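4-alpha-glucanotransferase (Corynebacterium glutamicum, PDB 5B68) is an amylomaltase, or disproportionating enzyme, of the 4-alpha-glucanotransferase family, built from a TIM-barrel domain preceded by an N-terminal beta-sandwich domain. Local coordinates at residues E68-L73 against I126-A131; F87-H92 against L146-N151; S189-G194 against Y247-D252. All coordinates share one frame; numbering follows the deposited sequence.

In the fold
Contacts 1 and 2 lie in the N-terminal beta sandwich, their centres about 8 Å apart, whereas contact 3 belongs to the barrel part on the other side of the chain's centre, with nearest atoms about 37 Å away. The first two share a sheet: strands 86-92 and 126-134 are antiparallel neighbours, joined by Gly129 and Ala131 to Val91 and Val89. Contact 2 lies in the buried space between the layers and is mostly aliphatic; contact 1 is a surface contact on the opposite face of that sheet, made by aromatic rings and a methyl. Contact 3 is buried too, yet depends on charged and polar groups, with an arginine, a glutamate and two waters between loops.

Contact 1 of 3, residues E68-L73 against I126-A131; sequences EFTRPL and IRWGEA
Phe69 and Thr70 pack on Trp128 and Glu130 in a largely aromatic surface contact, made where helix 54-69 runs out beside strand 126-134. Thr70 sets its methyl CG2 over one face of the indole, 3.6 Å from the centroid of the five-membered ring and only 13° off the ring normal, a clear CH-pi contact. Thr70 CB lies 4.0 Å from Trp128 CZ2, so the threonine also reaches the near edge of the six-membered ring. The torsion explains the division of labour: with chi1 at 56°, OG1 sits between the backbone N and the carbonyl carbon and turns back to the carbonyls of Asp66 and Arg67, while the methyl is left for the tryptophan. Next to it, Phe69 slides past Trp128 in the opposite direction. Phe69 CE2 touches Trp128 CB at 3.8 Å and, from the ring edge, Trp128 O at 3.6 Å.

The strand is part of an E-set-type beta sandwich, and Trp128 and Glu130 stand on the face of its sheet turned away from strand 142-150. His90 of the adjacent strand stands on that face too; the ring of His92, at that strand's end, meets Trp128 edge-to-face, and Arg121 makes a cation-pi contact with Phe69. Glu130 reaches out with an extended chain and brings OE2 to 3.7 Å from Phe69 CE1, carboxylate and ring planes 37° apart. Its other oxygen, OE1, accepts hydrogen bonds from Asn116 and Thr118, which should keep the carboxylate from swinging. On the side of the turn away from the strand, Arg71 NE donates to Glu68 OE2 at 2.8 Å, on the syn side but out of the carboxylate plane. This salt bridge ties the turn back to the helix, and Arg71 NH1 pairs with Glu437, linking the helix-to-sandwich junction to helix 434-437.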
loop_
_atom_site.group_PDB
_atom_site.type_symbol
_atom_site.label_atom_id
_atom_site.label_comp_id
_atom_site.label_asym_id
_atom_site.label_seq_id
_atom_site.Cartn_x
_atom_site.Cartn_y
_atom_site.Cartn_z
ATOM N N GLU A 68 0.982 -7.556 -32.081
ATOM C CA GLU A 68 -0.420 -7.394 -31.649
ATOM C C GLU A 68 -1.330 -8.197 -32.547
ATOM O O GLU A 68 -2.285 -8.800 -32.055
ATOM C CB GLU A 68 -0.895 -5.969 -31.652
ATOM C CG GLU A 68 -0.396 -5.132 -30.469
ATOM C CD GLU A 68 -0.743 -5.763 -29.154
ATOM O OE1 GLU A 68 -1.950 -5.772 -28.844
ATOM O OE2 GLU A 68 0.157 -6.253 -28.454
ATOM N N PHE A 69 -0.995 -8.242 -33.830
ATOM C CA PHE A 69 -1.835 -8.961 -34.812
ATOM C C PHE A 69 -1.757 -10.447 -34.697
ATOM O O PHE A 69 -2.653 -11.148 -35.195
ATOM C CB PHE A 69 -1.579 -8.433 -36.256
ATOM C CG PHE A 69 -2.750 -8.625 -37.149
ATOM C CD1 PHE A 69 -3.810 -7.753 -37.072
ATOM C CD2 PHE A 69 -2.843 -9.768 -37.976
ATOM C CE1 PHE A 69 -4.922 -7.946 -37.901
ATOM C CE2 PHE A 69 -3.936 -9.972 -38.781
ATOM C CZ PHE A 69 -4.996 -9.078 -38.717
ATOM N N THR A 70 -0.720 -10.991 -34.041
ATOM C CA THR A 70 -0.556 -12.429 -33.877
ATOM C C THR A 70 -0.826 -12.892 -32.453
ATOM O O THR A 70 -0.614 -14.041 -32.119
ATOM C CB THR A 70 0.830 -12.878 -34.350
ATOM O OG1 THR A 70 1.839 -12.129 -33.647
ATOM C CG2 THR A 70 0.930 -12.531 -35.804
ATOM N N ARG A 71 -1.384 -12.042 -31.604
ATOM C CA ARG A 71 -1.859 -12.452 -30.274
ATOM C C ARG A 71 -3.144 -13.250 -30.415
ATOM O O ARG A 71 -4.157 -12.693 -30.837
ATOM C CB ARG A 71 -2.200 -11.216 -29.414
ATOM C CG ARG A 71 -1.017 -10.482 -28.773
ATOM C CD ARG A 71 -1.532 -9.498 -27.716
ATOM N NE ARG A 71 -0.435 -8.709 -27.139
ATOM C CZ ARG A 71 0.392 -9.155 -26.194
ATOM N NH1 ARG A 71 1.370 -8.331 -25.751
ATOM N NH2 ARG A 71 0.270 -10.370 -25.719
ATOM N N PRO A 72 -3.117 -14.508 -30.066
ATOM C CA PRO A 72 -4.314 -15.272 -30.312
ATOM C C PRO A 72 -5.485 -14.792 -29.466
ATOM O O PRO A 72 -6.610 -14.628 -30.000
ATOM C CB PRO A 72 -3.890 -16.708 -29.990
ATOM C CG PRO A 72 -2.406 -16.731 -30.222
ATOM C CD PRO A 72 -1.961 -15.382 -29.717
ATOM N N LEU A 73 -5.227 -14.545 -28.171
ATOM C CA LEU A 73 -6.131 -13.858 -27.288
ATOM C C LEU A 73 -5.441 -12.601 -26.772
ATOM O O LEU A 73 -4.208 -12.509 -26.832
ATOM C CB LEU A 73 -6.512 -14.715 -26.095
ATOM C CG LEU A 73 -7.529 -15.848 -26.426
ATOM C CD1 LEU A 73 -7.573 -16.858 -25.358
ATOM C CD2 LEU A 73 -8.917 -15.254 -26.685
ATOM N N ILE A 126 2.867 -16.497 -42.500
ATOM C CA ILE A 126 1.575 -17.057 -42.167
ATOM C C ILE A 126 0.562 -15.965 -42.439
ATOM O O ILE A 126 0.783 -14.819 -42.046
ATOM C CB ILE A 126 1.549 -17.617 -40.705
ATOM C CG1 ILE A 126 2.531 -18.798 -40.628
ATOM C CG2 ILE A 126 0.126 -18.021 -40.288
ATOM C CD1 ILE A 126 2.666 -19.466 -39.289
ATOM N N ARG A 127 -0.586 -16.330 -43.030
ATOM C CA ARG A 127 -1.673 -15.363 -43.187
ATOM C C ARG A 127 -2.512 -15.497 -41.922
ATOM O O ARG A 127 -2.988 -16.600 -41.569
ATOM C CB ARG A 127 -2.529 -15.563 -44.465
ATOM C CG ARG A 127 -3.449 -14.364 -44.777
ATOM C CD ARG A 127 -4.212 -14.427 -46.105
ATOM N NE ARG A 127 -4.980 -15.674 -46.193
ATOM C CZ ARG A 127 -4.561 -16.811 -46.768
ATOM N NH1 ARG A 127 -3.358 -16.897 -47.358
ATOM N NH2 ARG A 127 -5.348 -17.888 -46.749
ATOM N N TRP A 128 -2.734 -14.367 -41.267
ATOM C CA TRP A 128 -3.512 -14.301 -40.042
ATOM C C TRP A 128 -4.787 -13.522 -40.269
ATOM O O TRP A 128 -4.809 -12.588 -41.021
ATOM C CB TRP A 128 -2.737 -13.584 -38.937
ATOM C CG TRP A 128 -1.626 -14.377 -38.308
ATOM C CD1 TRP A 128 -0.364 -14.510 -38.779
ATOM C CD2 TRP A 128 -1.675 -15.120 -37.085
ATOM N NE1 TRP A 128 0.371 -15.303 -37.953
ATOM C CE2 TRP A 128 -0.407 -15.689 -36.898
ATOM C CE3 TRP A 128 -2.662 -15.362 -36.135
ATOM C CZ2 TRP A 128 -0.102 -16.481 -35.799
ATOM C CZ3 TRP A 128 -2.357 -16.157 -35.057
ATOM C CH2 TRP A 128 -1.084 -16.695 -34.890
ATOM N N GLY A 129 -5.852 -13.936 -39.606
ATOM C CA GLY A 129 -7.088 -13.168 -39.610
ATOM C C GLY A 129 -7.478 -12.776 -38.208
ATOM O O GLY A 129 -6.990 -13.345 -37.266
ATOM N N GLU A 130 -8.440 -11.869 -38.119
ATOM C CA GLU A 130 -8.969 -11.385 -36.880
ATOM C C GLU A 130 -10.472 -11.640 -36.813
ATOM O O GLU A 130 -11.169 -11.362 -37.781
ATOM C CB GLU A 130 -8.689 -9.899 -36.798
ATOM C CG GLU A 130 -9.050 -9.279 -35.450
ATOM C CD GLU A 130 -8.660 -7.823 -35.331
ATOM O OE1 GLU A 130 -9.553 -6.948 -35.402
ATOM O OE2 GLU A 130 -7.483 -7.512 -35.207
ATOM N N ALA A 131 -10.977 -12.058 -35.657
ATOM C CA ALA A 131 -12.428 -12.133 -35.359
ATOM C C ALA A 131 -12.726 -11.412 -34.058
ATOM O O ALA A 131 -11.817 -11.104 -33.307
ATOM C CB ALA A 131 -12.832 -13.579 -35.289
#

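Contact 2 of 3, residues F87-H92 against L146-N151; sequences FPVHVH and LHLKSN. With SO4 (sulfate ion), chain M.
The interior of the N-terminal beta sandwich runs between Phe87, Val89 and Val91 on one layer and Leu146, Leu148 and Ser150 on the other, apolar at the Phe87 end and polar at the Ser150 end. Strands 87-92 and 146-150 face each other in nearly the same direction, 19° apart, with axes 8.6 Å from one another at closest approach. That spacing leaves room for side chains rather than backbone bonds, as between the layers of an E-set, immunoglobulin-like domain.

At one end Leu146 grips the ring of Phe87 with both methyls, which meet its CZ end. CD1 lies over one face, 3.9 Å from the ring centroid and shifted toward the rim, in a CH-pi contact, and Leu146 CD2 comes within 3.7 Å of Phe87 CZ. In the middle Val89 and Leu148 meet tip to tip, Val89 CG1 being 4.0 Å from Leu148 CD1. With CG1 opposite the backbone N (chi1 164°), the valine sends that branch across the gap. Phe133 of strand 126-134 flanks Phe87 and Val89, and Val99 of strand 98-102 packs beside Leu146 and Leu148.

Toward the other end the layers draw together and the chemistry turns polar. Val91 CG1 rests on Ser150 OG at 3.7 Å, and a water spans the strands here: it accepts from His92 N and donates to Ser150 OG. The buried hydroxyl is well satisfied, since it is also hydrogen-bonded to Pro96 O and to Ser95 OG.

Past the strand's end Asn151 binds a sulfate, probably from the crystallisation liquor, which Arg153 NH2 also binds. Asn151 ND2 donates weakly to sulfate O1 and more squarely to sulfate O3, at 3.0 Å and with an N-H...O angle of 155°.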
loop_
_atom_site.group_PDB
_atom_site.type_symbol
_atom_site.label_atom_id
_atom_site.label_comp_id
_atom_site.label_asym_id
_atom_site.label_seq_id
_atom_site.Cartn_x
_atom_site.Cartn_y
_atom_site.Cartn_z
ATOM N N PHE A 87 -13.916 -8.334 -27.640
ATOM C CA PHE A 87 -12.436 -8.514 -27.703
ATOM C C PHE A 87 -12.049 -9.210 -29.057
ATOM O O PHE A 87 -12.859 -9.921 -29.665
ATOM C CB PHE A 87 -11.913 -9.331 -26.492
ATOM C CG PHE A 87 -12.464 -10.716 -26.401
ATOM C CD1 PHE A 87 -13.718 -10.970 -25.833
ATOM C CD2 PHE A 87 -11.783 -11.770 -26.946
ATOM C CE1 PHE A 87 -14.246 -12.238 -25.822
ATOM C CE2 PHE A 87 -12.327 -13.052 -26.922
ATOM C CZ PHE A 87 -13.527 -13.300 -26.344
ATOM N N PRO A 88 -10.814 -9.012 -29.499
ATOM C CA PRO A 88 -10.236 -9.602 -30.701
ATOM C C PRO A 88 -9.604 -10.944 -30.446
ATOM O O PRO A 88 -9.059 -11.198 -29.389
ATOM C CB PRO A 88 -9.199 -8.562 -31.162
ATOM C CG PRO A 88 -8.734 -8.006 -29.849
ATOM C CD PRO A 88 -9.913 -7.993 -28.933
ATOM N N VAL A 89 -9.752 -11.836 -31.407
ATOM C CA VAL A 89 -9.033 -13.104 -31.473
ATOM C C VAL A 89 -8.276 -13.140 -32.827
ATOM O O VAL A 89 -8.807 -12.653 -33.841
ATOM C CB VAL A 89 -10.050 -14.235 -31.397
ATOM C CG1 VAL A 89 -9.495 -15.577 -31.833
ATOM C CG2 VAL A 89 -10.600 -14.381 -29.975
ATOM N N HIS A 90 -7.053 -13.664 -32.842
ATOM C CA HIS A 90 -6.271 -13.844 -34.044
ATOM C C HIS A 90 -5.995 -15.322 -34.229
ATOM O O HIS A 90 -5.517 -16.004 -33.306
ATOM C CB HIS A 90 -4.980 -13.069 -33.969
ATOM C CG HIS A 90 -5.198 -11.604 -33.795
ATOM N ND1 HIS A 90 -5.687 -10.810 -34.812
ATOM C CD2 HIS A 90 -5.146 -10.822 -32.707
ATOM C CE1 HIS A 90 -5.826 -9.573 -34.379
ATOM N NE2 HIS A 90 -5.535 -9.558 -33.098
ATOM N N VAL A 91 -6.318 -15.834 -35.424
ATOM C CA VAL A 91 -6.041 -17.240 -35.805
ATOM C C VAL A 91 -5.415 -17.281 -37.221
ATOM O O VAL A 91 -5.557 -16.323 -38.003
ATOM C CB VAL A 91 -7.303 -18.119 -35.799
ATOM C CG1 VAL A 91 -7.840 -18.314 -34.412
ATOM C CG2 VAL A 91 -8.384 -17.552 -36.723
ATOM N N HIS A 92 -4.735 -18.384 -37.565
ATOM C CA HIS A 92 -4.296 -18.566 -38.969
ATOM C C HIS A 92 -5.555 -18.480 -39.876
ATOM O O HIS A 92 -6.568 -19.065 -39.579
ATOM C CB HIS A 92 -3.671 -19.922 -39.150
ATOM C CG HIS A 92 -2.382 -20.105 -38.427
ATOM N ND1 HIS A 92 -1.900 -19.213 -37.488
ATOM C CD2 HIS A 92 -1.494 -21.123 -38.459
ATOM C CE1 HIS A 92 -0.765 -19.678 -36.980
ATOM N NE2 HIS A 92 -0.501 -20.833 -37.554
ATOM N N LEU A 146 -10.685 -17.136 -20.572
ATOM C CA LEU A 146 -11.070 -17.322 -21.943
ATOM C C LEU A 146 -10.148 -18.369 -22.544
ATOM O O LEU A 146 -8.962 -18.354 -22.345
ATOM C CB LEU A 146 -10.975 -16.033 -22.741
ATOM C CG LEU A 146 -12.137 -15.065 -22.650
ATOM C CD1 LEU A 146 -11.726 -13.664 -23.047
ATOM C CD2 LEU A 146 -13.323 -15.545 -23.460
ATOM N N HIS A 147 -10.737 -19.297 -23.263
ATOM C CA HIS A 147 -9.970 -20.356 -23.925
ATOM C C HIS A 147 -10.208 -20.389 -25.431
ATOM O O HIS A 147 -11.378 -20.345 -25.891
ATOM C CB HIS A 147 -10.439 -21.681 -23.403
ATOM C CG HIS A 147 -10.035 -21.973 -22.019
ATOM N ND1 HIS A 147 -8.793 -22.463 -21.717
ATOM C CD2 HIS A 147 -10.713 -21.924 -20.855
ATOM C CE1 HIS A 147 -8.709 -22.680 -20.423
ATOM N NE2 HIS A 147 -9.859 -22.375 -19.874
ATOM N N LEU A 148 -9.129 -20.517 -26.195
ATOM C CA LEU A 148 -9.179 -20.539 -27.647
ATOM C C LEU A 148 -8.564 -21.845 -28.142
ATOM O O LEU A 148 -7.451 -22.226 -27.747
ATOM C CB LEU A 148 -8.433 -19.378 -28.234
ATOM C CG LEU A 148 -8.029 -19.380 -29.708
ATOM C CD1 LEU A 148 -9.337 -19.302 -30.468
ATOM C CD2 LEU A 148 -7.061 -18.319 -30.204
ATOM N N LYS A 149 -9.317 -22.511 -29.037
ATOM C CA LYS A 149 -8.782 -23.676 -29.777
ATOM C C LYS A 149 -8.876 -23.381 -31.266
ATOM O O LYS A 149 -9.913 -22.934 -31.767
ATOM C CB LYS A 149 -9.473 -24.992 -29.403
ATOM C CG LYS A 149 -8.854 -26.199 -30.072
ATOM C CD LYS A 149 -9.366 -27.497 -29.442
ATOM C CE LYS A 149 -8.794 -28.716 -30.140
ATOM N NZ LYS A 149 -9.273 -28.708 -31.561
ATOM N N SER A 150 -7.755 -23.585 -31.961
ATOM C CA SER A 150 -7.658 -23.413 -33.391
ATOM C C SER A 150 -6.868 -24.576 -33.984
ATOM O O SER A 150 -5.643 -24.524 -34.061
ATOM C CB SER A 150 -7.042 -22.062 -33.692
ATOM O OG SER A 150 -6.987 -21.806 -35.083
ATOM N N ASN A 151 -7.605 -25.650 -34.354
ATOM C CA ASN A 151 -6.971 -26.961 -34.645
ATOM C C ASN A 151 -6.041 -27.329 -33.530
ATOM O O ASN A 151 -6.507 -27.401 -32.400
ATOM C CB ASN A 151 -6.347 -26.977 -36.006
ATOM C CG ASN A 151 -7.384 -26.782 -37.100
ATOM O OD1 ASN A 151 -8.535 -27.175 -36.917
ATOM N ND2 ASN A 151 -6.997 -26.092 -38.222
HETATM S S SO4 M . -3.507 -26.006 -39.385
HETATM O O1 SO4 M . -3.921 -27.084 -38.443
HETATM O O2 SO4 M . -3.533 -26.493 -40.775
HETATM O O3 SO4 M . -4.441 -24.832 -39.276
HETATM O O4 SO4 M . -2.086 -25.650 -39.141
HETATM O O HOH W 1 -4.771 -20.234 -35.338
#

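Contact 3 of 3, residues S189-G194 against Y247-D252; sequences STLSWG and YIRVED
Two bent side chains carry this contact to the loop of Trp193: Glu251 folds at chi2 (91°) to bring its carboxylate up to the indole, and Arg249 turns at chi3 (-65°) to lay its guanidinium beneath Leu191. Trp193 NE1 donates to Glu251 OE2 at 2.9 Å, nearly in the plane of the ring and onto the syn lone pair, with an N-H...O angle of 147°. Farther along the indole, Trp193 CZ2 meets Val250 CG2 at 3.8 Å. Leu191 CB rests over one face of the guanidinium, 3.7 Å from Arg249 NH1. Water 2 sits at the guanidinium edge, accepting from NH1 and donating to Ser189 OG; water 3 donates to Leu191 O and, weakly, to Glu251 OE1. Both charges have further partners: Arg275 pairs with Glu251 OE2, and Asp197 and Asp200 take Arg249, which probably offsets the charge of the buried arginine.

The two loops follow successive strands of the TIM barrel, 177-182 and 215-218. Asp200 belongs to helix 198-209 between them, while helices 261-277 and 286-301 close over the indole of Trp193 through Ala271 and Val296.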
loop_
_atom_site.group_PDB
_atom_site.type_symbol
_atom_site.label_atom_id
_atom_site.label_comp_id
_atom_site.label_asym_id
_atom_site.label_seq_id
_atom_site.Cartn_x
_atom_site.Cartn_y
_atom_site.Cartn_z
ATOM N N SER A 189 2.616 -2.917 24.833
ATOM C CA SER A 189 1.967 -3.373 26.045
ATOM C C SER A 189 3.046 -3.726 27.048
ATOM O O SER A 189 4.209 -3.618 26.758
ATOM C CB SER A 189 1.091 -4.586 25.768
ATOM O OG SER A 189 1.856 -5.722 25.462
ATOM N N THR A 190 2.652 -4.159 28.227
ATOM C CA THR A 190 3.633 -4.592 29.212
ATOM C C THR A 190 4.444 -5.776 28.700
ATOM O O THR A 190 5.606 -5.892 28.995
ATOM C CB THR A 190 2.977 -4.967 30.538
ATOM O OG1 THR A 190 2.039 -6.004 30.310
ATOM C CG2 THR A 190 2.258 -3.803 31.094
ATOM N N LEU A 191 3.785 -6.671 27.977
ATOM C CA LEU A 191 4.419 -7.862 27.443
ATOM C C LEU A 191 5.136 -7.773 26.073
ATOM O O LEU A 191 5.842 -8.673 25.729
ATOM C CB LEU A 191 3.433 -9.025 27.458
ATOM C CG LEU A 191 2.761 -9.324 28.798
ATOM C CD1 LEU A 191 1.628 -10.316 28.651
ATOM C CD2 LEU A 191 3.761 -9.807 29.827
ATOM N N SER A 192 4.964 -6.704 25.309
ATOM C CA SER A 192 5.650 -6.571 24.028
ATOM C C SER A 192 7.176 -6.755 24.206
ATOM O O SER A 192 7.765 -6.298 25.202
ATOM C CB SER A 192 5.435 -5.214 23.406
ATOM O OG SER A 192 4.041 -4.866 23.397
ATOM N N TRP A 193 7.821 -7.315 23.185
ATOM C CA TRP A 193 9.298 -7.320 23.130
ATOM C C TRP A 193 9.871 -6.044 22.614
ATOM O O TRP A 193 10.481 -5.988 21.522
ATOM C CB TRP A 193 9.805 -8.541 22.337
ATOM C CG TRP A 193 9.600 -9.848 23.001
ATOM C CD1 TRP A 193 8.618 -10.212 23.906
ATOM C CD2 TRP A 193 10.388 -11.035 22.794
ATOM N NE1 TRP A 193 8.756 -11.520 24.239
ATOM C CE2 TRP A 193 9.834 -12.045 23.582
ATOM C CE3 TRP A 193 11.487 -11.335 21.986
ATOM C CZ2 TRP A 193 10.346 -13.346 23.605
ATOM C CZ3 TRP A 193 12.000 -12.656 22.029
ATOM C CH2 TRP A 193 11.409 -13.614 22.822
ATOM N N GLY A 194 9.626 -4.937 23.328
ATOM C CA GLY A 194 10.218 -3.702 22.884
ATOM C C GLY A 194 9.477 -3.006 21.762
ATOM O O GLY A 194 9.757 -1.872 21.449
ATOM N N TYR A 247 6.604 -9.262 13.882
ATOM C CA TYR A 247 5.398 -8.992 14.640
ATOM C C TYR A 247 4.806 -10.197 15.384
ATOM O O TYR A 247 3.887 -10.037 16.141
ATOM C CB TYR A 247 4.331 -8.374 13.739
ATOM C CG TYR A 247 4.653 -7.006 13.186
ATOM C CD1 TYR A 247 4.729 -5.900 14.009
ATOM C CD2 TYR A 247 4.848 -6.818 11.835
ATOM C CE1 TYR A 247 5.010 -4.659 13.504
ATOM C CE2 TYR A 247 5.127 -5.588 11.330
ATOM C CZ TYR A 247 5.210 -4.506 12.169
ATOM O OH TYR A 247 5.475 -3.290 11.643
ATOM N N ILE A 248 5.330 -11.394 15.160
ATOM C CA ILE A 248 4.869 -12.530 15.851
ATOM C C ILE A 248 5.124 -12.381 17.359
ATOM O O ILE A 248 6.252 -11.982 17.766
ATOM C CB ILE A 248 5.594 -13.786 15.373
ATOM C CG1 ILE A 248 5.211 -14.116 13.905
ATOM C CG2 ILE A 248 5.248 -14.949 16.260
ATOM C CD1 ILE A 248 6.091 -15.218 13.317
ATOM N N ARG A 249 4.117 -12.677 18.173
ATOM C CA ARG A 249 4.339 -12.807 19.602
ATOM C C ARG A 249 4.558 -14.266 19.861
ATOM O O ARG A 249 3.655 -15.065 19.772
ATOM C CB ARG A 249 3.160 -12.361 20.440
ATOM C CG ARG A 249 3.410 -12.647 21.912
ATOM C CD ARG A 249 2.519 -11.885 22.862
ATOM N NE ARG A 249 2.718 -10.450 22.831
ATOM C CZ ARG A 249 2.118 -9.632 23.675
ATOM N NH1 ARG A 249 1.322 -10.140 24.591
ATOM N NH2 ARG A 249 2.293 -8.333 23.606
ATOM N N VAL A 250 5.775 -14.600 20.212
ATOM C CA VAL A 250 6.142 -16.016 20.214
ATOM C C VAL A 250 5.437 -16.795 21.271
ATOM O O VAL A 250 5.107 -17.991 21.102
ATOM C CB VAL A 250 7.696 -16.203 20.266
ATOM C CG1 VAL A 250 8.397 -15.476 19.124
ATOM C CG2 VAL A 250 8.274 -15.802 21.631
ATOM N N GLU A 251 5.208 -16.135 22.420
ATOM C CA GLU A 251 4.476 -16.754 23.528
ATOM C C GLU A 251 3.029 -17.135 23.209
ATOM O O GLU A 251 2.472 -18.003 23.869
ATOM C CB GLU A 251 4.533 -15.900 24.827
ATOM C CG GLU A 251 5.937 -15.583 25.338
ATOM C CD GLU A 251 6.522 -14.289 24.823
ATOM O OE1 GLU A 251 6.042 -13.726 23.757
ATOM O OE2 GLU A 251 7.477 -13.820 25.479
ATOM N N ASP A 252 2.428 -16.528 22.174
ATOM C CA ASP A 252 1.067 -16.921 21.760
ATOM C C ASP A 252 1.002 -18.123 20.814
ATOM O O ASP A 252 -0.095 -18.640 20.514
ATOM C CB ASP A 252 0.390 -15.715 21.029
ATOM C CG ASP A 252 0.057 -14.565 21.950
ATOM O OD1 ASP A 252 0.185 -14.697 23.190
ATOM O OD2 ASP A 252 -0.304 -13.494 21.438
HETATM O O HOH W 2 -0.120 -8.153 26.138
HETATM O O HOH W 3 5.224 -11.402 25.121
#